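Local coordinates for protein putative isomerase YbhH (Escherichia coli, PDB 6OTV) that is probably an isomerase of the PrpF family, although its substrate and exact reaction remain unassigned, at residues G12-A17 and P91-M96; S58-I63 and A78-H83; D72-F77 and R122-G127. All coordinates share one frame; numbering follows the deposited sequence. Where two conformers were deposited one is given.

Contact 1. Residues G12-A17 and P91-M96; sequences GTSRGA and PNCGNM. With PO4 (phosphate ion), chain I.
The side-chain amide of N95 joins the start of a helix to the turn at G12-T13, using its oxygen and its nitrogen for different partners. N95 OD1 accepts from T13 N at 3.1 Å in a nearly straight bond (171° at the hydrogen), although the donor approaches from above the amide plane, 50° out of it. T13 OG1 adds at most a weak, unsettled bond to the same oxygen, and R337 donates to it as well. With its oxygen tied down, the amide cannot easily flip, and N95 ND2 donates a hydrogen bond to phosphate O2 at 2.7 Å.

Two backbone N-H groups at the helix start also donate to the ion. G94 N donates to phosphate O3 at 2.8 Å, and N95 N makes a weak bond to O2 at 3.3 Å. Beside them, C93 SG approaches phosphate O2 to 3.2 Å. C93 is also the N-cap: with SG anti to its own backbone N (chi1 -179°), the sulfur accepts from M96 N at 3.5 Å.

Van der Waals packing on strand 14-20 comes from M96: bent at both chi2 and chi3, it curls its methyl over G16, putting CE 4.0 Å from G16 CA, while its CG lies 4.2 Å from S14 CB.

The phosphate probably came from the crystallisation liquor, yet its place at a Cys-Gly-Asn helix start is consistent with an anion-binding pocket of the kind found in the diaminopimelate epimerase superfamily. I279 N reaches the ion from a more distant part of the chain. Helix 94-106 thus begins against strand 14-20, with K59 of strand 59-65 touching S14, C93 and M96, and with Y75 and F77 of strand 73-80 packing on M96 and C93.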
ATOM      1  N   GLY A  12       4.455  12.902  19.747  1.00 32.80           N
ATOM      2  CA  GLY A  12       3.156  13.330  20.238  1.00 31.05           C
ATOM      3  C   GLY A  12       3.226  13.579  21.731  1.00 32.55           C
ATOM      4  O   GLY A  12       4.044  14.370  22.215  1.00 28.63           O
ATOM      5  N   THR A  13       2.370  12.886  22.483  1.00 31.98           N
ATOM      6  CA  THR A  13       2.323  12.995  23.936  1.00 35.80           C
ATOM      7  C   THR A  13       3.112  11.890  24.627  1.00 36.65           C
ATOM      8  O   THR A  13       2.891  11.627  25.815  1.00 37.92           O
ATOM      9  CB  THR A  13       0.873  12.979  24.419  1.00 38.57           C
ATOM     10  OG1 THR A  13       0.254  11.747  24.026  1.00 43.19           O
ATOM     11  CG2 THR A  13       0.105  14.138  23.821  1.00 33.64           C
ATOM     12  N   SER A  14       4.017  11.233  23.909  1.00 37.52           N
ATOM     13  CA  SER A  14       4.836  10.161  24.450  1.00 32.58           C
ATOM     14  C   SER A  14       6.300  10.472  24.190  1.00 26.81           C
ATOM     15  O   SER A  14       6.640  11.335  23.377  1.00 30.07           O
ATOM     16  CB  SER A  14       4.462   8.803  23.837  1.00 30.47           C
ATOM     17  OG  SER A  14       3.154   8.415  24.218  1.00 49.64           O
ATOM     18  N   ARG A  15       7.172   9.742  24.883  1.00 28.58           N
ATOM     19  CA  ARG A  15       8.612   9.907  24.749  1.00 31.48           C
ATOM     20  C   ARG A  15       9.286   8.560  24.968  1.00 30.14           C
ATOM     21  O   ARG A  15       8.821   7.745  25.768  1.00 27.18           O
ATOM     22  CB  ARG A  15       9.141  10.937  25.751  1.00 29.99           C
ATOM     23  CG  ARG A  15      10.567  11.392  25.517  1.00 27.64           C
ATOM     24  CD  ARG A  15      11.020  12.253  26.681  1.00 28.66           C
ATOM     25  NE  ARG A  15      11.299  11.438  27.859  1.00 41.37           N
ATOM     26  CZ  ARG A  15      11.218  11.876  29.111  1.00 46.52           C
ATOM     27  NH1 ARG A  15      10.844  13.125  29.360  1.00 34.24           N
ATOM     28  NH2 ARG A  15      11.497  11.059  30.116  1.00 49.98           N
ATOM     29  N   GLY A  16      10.382   8.331  24.254  1.00 27.78           N
ATOM     30  CA  GLY A  16      11.116   7.095  24.448  1.00 26.61           C
ATOM     31  C   GLY A  16      12.278   6.973  23.486  1.00 32.62           C
ATOM     32  O   GLY A  16      12.645   7.924  22.791  1.00 26.59           O
ATOM     33  N   ALA A  17      12.859   5.776  23.462  1.00 29.77           N
ATOM     34  CA  ALA A  17      14.020   5.502  22.629  1.00 30.14           C
ATOM     35  C   ALA A  17      13.599   5.104  21.225  1.00 26.38           C
ATOM     36  O   ALA A  17      12.653   4.331  21.037  1.00 26.78           O
ATOM     37  CB  ALA A  17      14.881   4.390  23.225  1.00 23.70           C
ATOM     38  N   PRO A  91       0.332  -3.402  21.481  1.00 71.65           N
ATOM     39  CA  PRO A  91      -0.399  -2.359  20.759  1.00 73.11           C
ATOM     40  C   PRO A  91       0.443  -1.678  19.685  1.00 79.32           C
ATOM     41  O   PRO A  91       1.639  -1.923  19.522  1.00 70.35           O
ATOM     42  CB  PRO A  91      -0.765  -1.371  21.867  1.00 66.78           C
ATOM     43  CG  PRO A  91       0.396  -1.436  22.780  1.00 65.44           C
ATOM     44  CD  PRO A  91       0.894  -2.873  22.742  1.00 65.57           C
ATOM     45  N   ASN A  92      -0.228  -0.804  18.941  1.00 83.96           N
ATOM     46  CA  ASN A  92       0.413   0.115  18.007  1.00 78.52           C
ATOM     47  C   ASN A  92       0.271   1.513  18.596  1.00 82.14           C
ATOM     48  O   ASN A  92      -0.833   2.070  18.627  1.00 92.32           O
ATOM     49  CB  ASN A  92      -0.221   0.021  16.619  1.00 70.24           C
ATOM     50  CG  ASN A  92       0.266   1.110  15.673  1.00 58.98           C
ATOM     51  OD1 ASN A  92       1.344   1.677  15.852  1.00 59.90           O
ATOM     52  ND2 ASN A  92      -0.534   1.404  14.655  1.00 47.29           N
ATOM     53  N   CYS A  93       1.379   2.069  19.078  1.00 66.92           N
ATOM     54  CA  CYS A  93       1.363   3.392  19.695  1.00 56.57           C
ATOM     55  C   CYS A  93       1.385   4.447  18.598  1.00 47.66           C
ATOM     56  O   CYS A  93       2.389   4.601  17.892  1.00 47.37           O
ATOM     57  CB  CYS A  93       2.544   3.561  20.645  1.00 47.03           C
ATOM     58  SG  CYS A  93       2.586   5.164  21.470  1.00 47.51           S
ATOM     59  N   GLY A  94       0.276   5.175  18.454  1.00 31.61           N
ATOM     60  CA  GLY A  94       0.176   6.184  17.418  1.00 35.62           C
ATOM     61  C   GLY A  94       0.971   7.436  17.706  1.00 38.44           C
ATOM     62  O   GLY A  94       1.330   8.161  16.772  1.00 36.86           O
ATOM     63  N   ASN A  95       1.260   7.706  18.976  1.00 33.93           N
ATOM     64  CA  ASN A  95       2.048   8.885  19.307  1.00 34.23           C
ATOM     65  C   ASN A  95       3.527   8.668  19.011  1.00 34.73           C
ATOM     66  O   ASN A  95       4.176   9.534  18.417  1.00 33.12           O
ATOM     67  CB  ASN A  95       1.821   9.265  20.767  1.00 32.13           C
ATOM     68  CG  ASN A  95       0.491   9.944  20.974  1.00 37.57           C
ATOM     69  OD1 ASN A  95       0.369  11.155  20.787  1.00 33.79           O
ATOM     70  ND2 ASN A  95      -0.523   9.166  21.333  1.00 31.70           N
ATOM     71  N   MET A  96       4.078   7.516  19.407  1.00 27.76           N
ATOM     72  CA  MET A  96       5.452   7.205  19.024  1.00 30.12           C
ATOM     73  C   MET A  96       5.587   7.103  17.512  1.00 28.75           C
ATOM     74  O   MET A  96       6.651   7.408  16.959  1.00 36.69           O
ATOM     75  CB  MET A  96       5.914   5.909  19.694  1.00 28.07           C
ATOM     76  CG  MET A  96       6.101   6.029  21.196  1.00 34.35           C
ATOM     77  SD  MET A  96       7.533   7.030  21.648  1.00 32.13           S
ATOM     78  CE  MET A  96       8.867   5.864  21.378  1.00 32.39           C
TER
HETATM   79  P   PO4 I 407      -1.682   5.953  21.593  1.00 65.37           P
HETATM   80  O1  PO4 I 407      -1.941   5.066  22.791  1.00 63.79           O
HETATM   81  O2  PO4 I 407      -0.274   6.493  21.655  1.00 61.00           O
HETATM   82  O3  PO4 I 407      -1.877   5.158  20.320  1.00 59.67           O
HETATM   83  O4  PO4 I 407      -2.642   7.117  21.609  1.00 75.25           O

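Contact 2. Residues S58-I63 and A78-H83; sequences SKVAII and AQVIVH. With PO4 (phosphate ion), chain J.
K59 NZ donates to Q79 OE1 at 2.6 Å, a short bond lying in the carbonyl plane and directed at a lone pair (139° at the oxygen). The lysine runs extended until its last torsion, whereas Q79 folds at chi2 (74°), so that its amide swings back across the lysine chain to meet the ammonium group. The NE2 of the same amide donates to P55 O, which fixes the rotation of the amide.

Beneath this pair the strands run antiparallel, at 150° to one another. V60 and A78 form a hydrogen-bonded pair: V60 N to A78 O and A78 N to V60 O are each 3.0 Å. K59 and Q79 are the adjacent non-hydrogen-bonded pair, and beyond them V80 N reaches S58 O at 3.1 Å. S58 OG lies 2.6 Å from V80 O, but E46 competes for its single proton.

The opposite face is apolar, with V60 CG2 against V80 CG2 at 3.7 Å. Past the strand, the chain turns its N-H groups to a second phosphate ion, probably also from the crystallisation liquor: V82 N lies 3.0 Å from O3 and H83 N 2.9 Å from O1.

The contact is one end of the beta hairpin 59-65/73-80. Helix 28-39 covers its V60-V80 face through L35 and M39, and strand 14-20 pairs with the other edge of strand 59-65.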
ATOM      1  N   SER A  58       8.167   5.735  28.724  1.00 32.92           N
ATOM      2  CA  SER A  58       8.884   4.471  28.851  1.00 29.14           C
ATOM      3  C   SER A  58       8.556   3.579  27.659  1.00 29.76           C
ATOM      4  O   SER A  58       8.177   2.416  27.802  1.00 29.39           O
ATOM      5  CB  SER A  58       8.540   3.788  30.174  1.00 28.11           C
ATOM      6  OG  SER A  58       9.324   2.622  30.365  1.00 34.13           O
ATOM      7  N   LYS A  59       8.704   4.130  26.457  1.00 29.53           N
ATOM      8  CA  LYS A  59       8.350   3.446  25.225  1.00 30.13           C
ATOM      9  C   LYS A  59       9.576   3.301  24.332  1.00 31.43           C
ATOM     10  O   LYS A  59      10.573   4.011  24.488  1.00 29.18           O
ATOM     11  CB  LYS A  59       7.240   4.201  24.479  1.00 38.97           C
ATOM     12  CG  LYS A  59       5.954   4.396  25.285  1.00 34.42           C
ATOM     13  CD  LYS A  59       4.896   5.112  24.452  1.00 35.25           C
ATOM     14  CE  LYS A  59       3.614   5.356  25.235  1.00 31.18           C
ATOM     15  NZ  LYS A  59       2.918   4.086  25.558  1.00 39.90           N
ATOM     16  N   VAL A  60       9.495   2.360  23.392  1.00 28.58           N
ATOM     17  CA  VAL A  60      10.573   2.095  22.443  1.00 27.28           C
ATOM     18  C   VAL A  60       9.974   1.945  21.051  1.00 27.67           C
ATOM     19  O   VAL A  60       8.918   1.326  20.881  1.00 26.62           O
ATOM     20  CB  VAL A  60      11.380   0.831  22.823  1.00 24.78           C
ATOM     21  CG1 VAL A  60      12.467   0.560  21.796  1.00 24.89           C
ATOM     22  CG2 VAL A  60      11.986   0.968  24.215  1.00 28.82           C
ATOM     23  N   ALA A  61      10.652   2.514  20.056  1.00 27.73           N
ATOM     24  CA  ALA A  61      10.336   2.307  18.648  1.00 24.33           C
ATOM     25  C   ALA A  61      11.563   1.724  17.964  1.00 27.20           C
ATOM     26  O   ALA A  61      12.639   2.332  17.992  1.00 29.36           O
ATOM     27  CB  ALA A  61       9.915   3.614  17.974  1.00 24.02           C
ATOM     28  N   ILE A  62      11.406   0.553  17.356  1.00 31.28           N
ATOM     29  CA  ILE A  62      12.492  -0.127  16.658  1.00 28.82           C
ATOM     30  C   ILE A  62      12.232   0.012  15.162  1.00 36.10           C
ATOM     31  O   ILE A  62      11.246  -0.523  14.639  1.00 33.99           O
ATOM     32  CB  ILE A  62      12.609  -1.597  17.080  1.00 30.13           C
ATOM     33  CG1 ILE A  62      12.821  -1.691  18.596  1.00 26.18           C
ATOM     34  CG2 ILE A  62      13.742  -2.278  16.321  1.00 26.97           C
ATOM     35  CD1 ILE A  62      12.708  -3.104  19.153  1.00 28.69           C
ATOM     36  N   ILE A  63      13.117   0.730  14.472  1.00 33.96           N
ATOM     37  CA  ILE A  63      12.906   1.145  13.089  1.00 33.28           C
ATOM     38  C   ILE A  63      13.905   0.429  12.190  1.00 37.85           C
ATOM     39  O   ILE A  63      15.073   0.249  12.559  1.00 33.54           O
ATOM     40  CB  ILE A  63      13.041   2.674  12.936  1.00 29.34           C
ATOM     41  CG1 ILE A  63      12.306   3.407  14.066  1.00 28.44           C
ATOM     42  CG2 ILE A  63      12.538   3.120  11.575  1.00 28.19           C
ATOM     43  CD1 ILE A  63      10.833   3.100  14.150  1.00 32.56           C
ATOM     44  N   ALA A  78       7.348  -1.193  21.396  1.00 25.90           N
ATOM     45  CA  ALA A  78       7.469  -1.958  22.629  1.00 33.50           C
ATOM     46  C   ALA A  78       7.179  -1.047  23.809  1.00 34.51           C
ATOM     47  O   ALA A  78       7.690   0.076  23.872  1.00 37.01           O
ATOM     48  CB  ALA A  78       8.864  -2.581  22.769  1.00 26.48           C
ATOM     49  N   GLN A  79       6.352  -1.527  24.733  1.00 34.72           N
ATOM     50  CA  GLN A  79       6.088  -0.843  25.993  1.00 29.04           C
ATOM     51  C   GLN A  79       6.984  -1.453  27.063  1.00 36.40           C
ATOM     52  O   GLN A  79       6.910  -2.657  27.330  1.00 32.81           O
ATOM     53  CB  GLN A  79       4.614  -0.968  26.385  1.00 27.09           C
ATOM     54  CG  GLN A  79       4.225  -0.218  27.658  1.00 27.24           C
ATOM     55  CD  GLN A  79       4.155   1.287  27.461  1.00 33.26           C
ATOM     56  OE1 GLN A  79       3.651   1.770  26.447  1.00 35.88           O
ATOM     57  NE2 GLN A  79       4.665   2.037  28.431  1.00 34.85           N
ATOM     58  N   VAL A  80       7.840  -0.633  27.662  1.00 26.38           N
ATOM     59  CA  VAL A  80       8.747  -1.086  28.710  1.00 28.74           C
ATOM     60  C   VAL A  80       8.092  -0.757  30.043  1.00 30.99           C
ATOM     61  O   VAL A  80       7.961   0.416  30.409  1.00 27.84           O
ATOM     62  CB  VAL A  80      10.135  -0.446  28.583  1.00 34.28           C
ATOM     63  CG1 VAL A  80      11.054  -0.938  29.688  1.00 29.33           C
ATOM     64  CG2 VAL A  80      10.735  -0.762  27.219  1.00 27.97           C
ATOM     65  N   ILE A  81       7.665  -1.799  30.760  1.00 31.87           N
ATOM     66  CA  ILE A  81       6.938  -1.604  32.005  1.00 29.75           C
ATOM     67  C   ILE A  81       7.842  -0.922  33.029  1.00 36.95           C
ATOM     68  O   ILE A  81       9.061  -1.136  33.062  1.00 32.11           O
ATOM     69  CB  ILE A  81       6.409  -2.952  32.523  1.00 39.42           C
ATOM     70  CG1 ILE A  81       5.631  -3.663  31.414  1.00 44.72           C
ATOM     71  CG2 ILE A  81       5.517  -2.759  33.733  1.00 29.92           C
ATOM     72  CD1 ILE A  81       4.457  -2.850  30.877  1.00 36.41           C
ATOM     73  N   VAL A  82       7.239  -0.075  33.862  1.00 35.95           N
ATOM     74  CA  VAL A  82       8.000   0.727  34.815  1.00 37.60           C
ATOM     75  C   VAL A  82       8.235  -0.016  36.126  1.00 38.99           C
ATOM     76  O   VAL A  82       9.379  -0.175  36.563  1.00 38.26           O
ATOM     77  CB  VAL A  82       7.290   2.071  35.079  1.00 33.08           C
ATOM     78  CG1 VAL A  82       7.996   2.827  36.198  1.00 30.34           C
ATOM     79  CG2 VAL A  82       7.241   2.910  33.810  1.00 27.18           C
ATOM     80  N   HIS A  83       7.169  -0.494  36.767  0.50 36.90           N
ATOM     81  CA  HIS A  83       7.280  -1.043  38.114  0.50 39.79           C
ATOM     82  C   HIS A  83       7.737  -2.497  38.144  0.50 41.43           C
ATOM     83  O   HIS A  83       7.952  -3.035  39.235  0.50 42.97           O
ATOM     84  CB  HIS A  83       5.943  -0.890  38.847  0.50 37.37           C
ATOM     85  CG  HIS A  83       5.484   0.532  38.960  0.50 41.21           C
ATOM     86  ND1 HIS A  83       6.116   1.457  39.765  0.50 41.99           N
ATOM     87  CD2 HIS A  83       4.464   1.192  38.360  0.50 43.19           C
ATOM     88  CE1 HIS A  83       5.503   2.623  39.659  0.50 41.39           C
ATOM     89  NE2 HIS A  83       4.497   2.489  38.812  0.50 42.22           N
TER
HETATM   90  P   PO4 J 408       3.648   0.519  34.555  1.00 72.50           P
HETATM   91  O1  PO4 J 408       4.619   0.078  35.622  1.00 71.16           O
HETATM   92  O2  PO4 J 408       3.061   1.858  34.933  1.00 65.37           O
HETATM   93  O3  PO4 J 408       4.374   0.638  33.235  1.00 67.85           O
HETATM   94  O4  PO4 J 408       2.549  -0.511  34.432  1.00 81.43           O

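Contact 3. Residues D72-F77 and R122-G127; sequences DVDYLF and RNVNTG
Strand 73-77 and segment 122-125 run parallel, 21° apart, with D74 beside R122 and Y75 beside N123. Three backbone bonds join them: R122 N to V73 O (3.0 Å), Y75 N to R122 O and V124 N to Y75 O (both 2.8 Å).

Where the second strand ends, N125 takes over the pairing with its side chain. Its OD1 accepts from F77 N at 2.8 Å, in the carbonyl plane and almost straight (177°), while its ND2 donates to F77 O at 2.8 Å and also to T89 O; this amide thus imitates a strand backbone. N123 OD1 forms an Asx motif, accepting from T126 N and OG1.

On one face the R122 chain, extended from CG to NE, brings NH1 before both carboxylate oxygens of D74, 2.8 Å from OD2, the salt bridge, and 2.9 Å from OD1. V124 CG2 packs on D74 CB and over one guanidinium face, toward its rim. S66 and S67 also bond the carboxylate. On the other, N123 ND2 lies obliquely beside the Y75 ring, 3.4 Å from CD2.

Strand 73-80 is flanked here by strands 59-65 and 116-123, while M96, L97 and V100 of helix 94-106 pack on Y75.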
ATOM      1  N   ASP A  72       8.050   1.709   3.189  1.00 36.64           N
ATOM      2  CA  ASP A  72       9.437   2.160   3.195  1.00 32.99           C
ATOM      3  C   ASP A  72      10.180   1.652   4.426  1.00 37.57           C
ATOM      4  O   ASP A  72      11.262   1.071   4.308  1.00 35.57           O
ATOM      5  CB  ASP A  72       9.504   3.691   3.136  1.00 28.29           C
ATOM      6  CG  ASP A  72       8.752   4.268   1.946  1.00 35.22           C
ATOM      7  OD1 ASP A  72       8.749   3.636   0.869  1.00 34.69           O
ATOM      8  OD2 ASP A  72       8.158   5.356   2.091  1.00 33.67           O
ATOM      9  N   VAL A  73       9.612   1.853   5.612  1.00 27.70           N
ATOM     10  CA  VAL A  73      10.258   1.441   6.849  1.00 30.21           C
ATOM     11  C   VAL A  73       9.302   0.575   7.653  1.00 33.71           C
ATOM     12  O   VAL A  73       8.076   0.689   7.541  1.00 36.97           O
ATOM     13  CB  VAL A  73      10.733   2.647   7.693  1.00 31.00           C
ATOM     14  CG1 VAL A  73      11.682   3.521   6.894  1.00 38.38           C
ATOM     15  CG2 VAL A  73       9.549   3.451   8.196  1.00 27.74           C
ATOM     16  N   ASP A  74       9.878  -0.303   8.467  1.00 35.76           N
ATOM     17  CA  ASP A  74       9.132  -1.091   9.436  1.00 34.49           C
ATOM     18  C   ASP A  74       9.255  -0.462  10.817  1.00 34.56           C
ATOM     19  O   ASP A  74      10.309   0.073  11.178  1.00 34.68           O
ATOM     20  CB  ASP A  74       9.635  -2.534   9.475  1.00 28.16           C
ATOM     21  CG  ASP A  74       9.041  -3.383   8.374  1.00 40.47           C
ATOM     22  OD1 ASP A  74       8.045  -2.948   7.753  1.00 40.02           O
ATOM     23  OD2 ASP A  74       9.572  -4.488   8.126  1.00 33.14           O
ATOM     24  N   TYR A  75       8.172  -0.535  11.586  1.00 33.86           N
ATOM     25  CA  TYR A  75       8.085   0.093  12.901  1.00 26.85           C
ATOM     26  C   TYR A  75       7.557  -0.934  13.892  1.00 26.23           C
ATOM     27  O   TYR A  75       6.408  -1.375  13.785  1.00 32.97           O
ATOM     28  CB  TYR A  75       7.189   1.334  12.847  1.00 35.05           C
ATOM     29  CG  TYR A  75       6.590   1.775  14.168  1.00 36.91           C
ATOM     30  CD1 TYR A  75       7.393   2.042  15.272  1.00 34.61           C
ATOM     31  CD2 TYR A  75       5.219   1.958  14.299  1.00 43.42           C
ATOM     32  CE1 TYR A  75       6.842   2.458  16.473  1.00 36.01           C
ATOM     33  CE2 TYR A  75       4.659   2.373  15.494  1.00 40.72           C
ATOM     34  CZ  TYR A  75       5.475   2.621  16.577  1.00 38.92           C
ATOM     35  OH  TYR A  75       4.917   3.037  17.766  1.00 33.79           O
ATOM     36  N   LEU A  76       8.398  -1.321  14.847  1.00 29.66           N
ATOM     37  CA  LEU A  76       8.019  -2.227  15.923  1.00 27.78           C
ATOM     38  C   LEU A  76       7.973  -1.441  17.225  1.00 29.22           C
ATOM     39  O   LEU A  76       8.979  -0.847  17.631  1.00 30.49           O
ATOM     40  CB  LEU A  76       9.002  -3.393  16.034  1.00 28.71           C
ATOM     41  CG  LEU A  76       8.806  -4.331  17.226  1.00 34.92           C
ATOM     42  CD1 LEU A  76       7.447  -5.011  17.163  1.00 34.41           C
ATOM     43  CD2 LEU A  76       9.930  -5.358  17.288  1.00 30.91           C
ATOM     44  N   PHE A  77       6.814  -1.434  17.873  1.00 26.08           N
ATOM     45  CA  PHE A  77       6.631  -0.729  19.131  1.00 29.48           C
ATOM     46  C   PHE A  77       6.776  -1.691  20.301  1.00 32.29           C
ATOM     47  O   PHE A  77       6.374  -2.855  20.214  1.00 31.59           O
ATOM     48  CB  PHE A  77       5.262  -0.046  19.195  1.00 25.74           C
ATOM     49  CG  PHE A  77       4.945   0.523  20.547  1.00 29.18           C
ATOM     50  CD1 PHE A  77       5.587   1.667  20.997  1.00 30.79           C
ATOM     51  CD2 PHE A  77       4.027  -0.098  21.378  1.00 34.65           C
ATOM     52  CE1 PHE A  77       5.308   2.193  22.249  1.00 33.39           C
ATOM     53  CE2 PHE A  77       3.743   0.422  22.633  1.00 33.53           C
ATOM     54  CZ  PHE A  77       4.383   1.571  23.067  1.00 26.11           C
ATOM     55  N   ARG A 122       5.067   0.588   7.990  1.00 32.18           N
ATOM     56  CA  ARG A 122       4.343  -0.621   8.355  1.00 32.09           C
ATOM     57  C   ARG A 122       4.585  -0.897   9.832  1.00 32.08           C
ATOM     58  O   ARG A 122       5.732  -1.098  10.249  1.00 31.74           O
ATOM     59  CB  ARG A 122       4.788  -1.811   7.505  1.00 32.03           C
ATOM     60  CG  ARG A 122       4.319  -3.158   8.039  1.00 30.97           C
ATOM     61  CD  ARG A 122       4.811  -4.296   7.161  1.00 41.60           C
ATOM     62  NE  ARG A 122       4.821  -5.575   7.864  1.00 51.48           N
ATOM     63  CZ  ARG A 122       5.924  -6.220   8.228  1.00 52.76           C
ATOM     64  NH1 ARG A 122       7.115  -5.715   7.948  1.00 47.55           N
ATOM     65  NH2 ARG A 122       5.837  -7.378   8.866  1.00 62.31           N
ATOM     66  N   ASN A 123       3.513  -0.889  10.622  1.00 30.30           N
ATOM     67  CA  ASN A 123       3.614  -1.231  12.036  1.00 33.36           C
ATOM     68  C   ASN A 123       3.647  -2.747  12.168  1.00 38.50           C
ATOM     69  O   ASN A 123       2.654  -3.424  11.881  1.00 35.97           O
ATOM     70  CB  ASN A 123       2.456  -0.638  12.831  1.00 29.98           C
ATOM     71  CG  ASN A 123       2.413  -1.155  14.257  1.00 39.37           C
ATOM     72  OD1 ASN A 123       1.508  -1.901  14.633  1.00 36.19           O
ATOM     73  ND2 ASN A 123       3.411  -0.782  15.054  1.00 33.66           N
ATOM     74  N   VAL A 124       4.795  -3.279  12.607  1.00 41.40           N
ATOM     75  CA  VAL A 124       4.979  -4.725  12.703  1.00 40.59           C
ATOM     76  C   VAL A 124       4.025  -5.334  13.721  1.00 41.17           C
ATOM     77  O   VAL A 124       3.604  -6.488  13.574  1.00 43.56           O
ATOM     78  CB  VAL A 124       6.452  -5.043  13.037  1.00 41.19           C
ATOM     79  CG1 VAL A 124       6.674  -6.545  13.136  1.00 34.29           C
ATOM     80  CG2 VAL A 124       7.375  -4.443  11.988  1.00 35.50           C
ATOM     81  N   ASN A 125       3.654  -4.574  14.755  1.00 39.24           N
ATOM     82  CA  ASN A 125       2.802  -5.118  15.809  1.00 39.30           C
ATOM     83  C   ASN A 125       1.434  -5.519  15.271  1.00 40.54           C
ATOM     84  O   ASN A 125       0.902  -6.575  15.635  1.00 40.20           O
ATOM     85  CB  ASN A 125       2.650  -4.098  16.939  1.00 36.63           C
ATOM     86  CG  ASN A 125       3.983  -3.562  17.429  1.00 40.96           C
ATOM     87  OD1 ASN A 125       4.612  -2.730  16.772  1.00 38.15           O
ATOM     88  ND2 ASN A 125       4.416  -4.030  18.593  1.00 40.55           N
ATOM     89  N   THR A 126       0.849  -4.695  14.402  1.00 42.70           N
ATOM     90  CA  THR A 126      -0.518  -4.896  13.943  1.00 41.06           C
ATOM     91  C   THR A 126      -0.647  -5.165  12.452  1.00 43.40           C
ATOM     92  O   THR A 126      -1.749  -5.500  12.002  1.00 42.66           O
ATOM     93  CB  THR A 126      -1.383  -3.670  14.277  1.00 36.69           C
ATOM     94  OG1 THR A 126      -0.870  -2.526  13.582  1.00 37.35           O
ATOM     95  CG2 THR A 126      -1.382  -3.396  15.773  1.00 29.89           C
ATOM     96  N   GLY A 127       0.424  -5.023  11.672  1.00 43.85           N
ATOM     97  CA  GLY A 127       0.290  -5.094  10.231  1.00 38.24           C
ATOM     98  C   GLY A 127      -0.377  -3.894   9.597  1.00 45.85           C
ATOM     99  O   GLY A 127      -0.680  -3.933   8.402  1.00 52.94           O
TER

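Contacts 2 and 3 share strand 73-80, paired with strand 59-65 in one and strand 116-123 in the other. Contact 1 adds strand 14-20, whose A17 pairs with K59 and A61, and sets a helix start against it. Contact 2 is the buried one, regular in its backbone pairing and apolar on the helix-covered face; contact 3 is only partly buried, with a salt bridge near its start and a side-chain amide taking over the pairing at its end. Contact 1, also partly buried, has no strand pairing and rests on one side-chain amide and a methionine beside an anion site. Y75 OH bonds C93 O, so contact 3 borders that site, while K59 reaches it from contact 2.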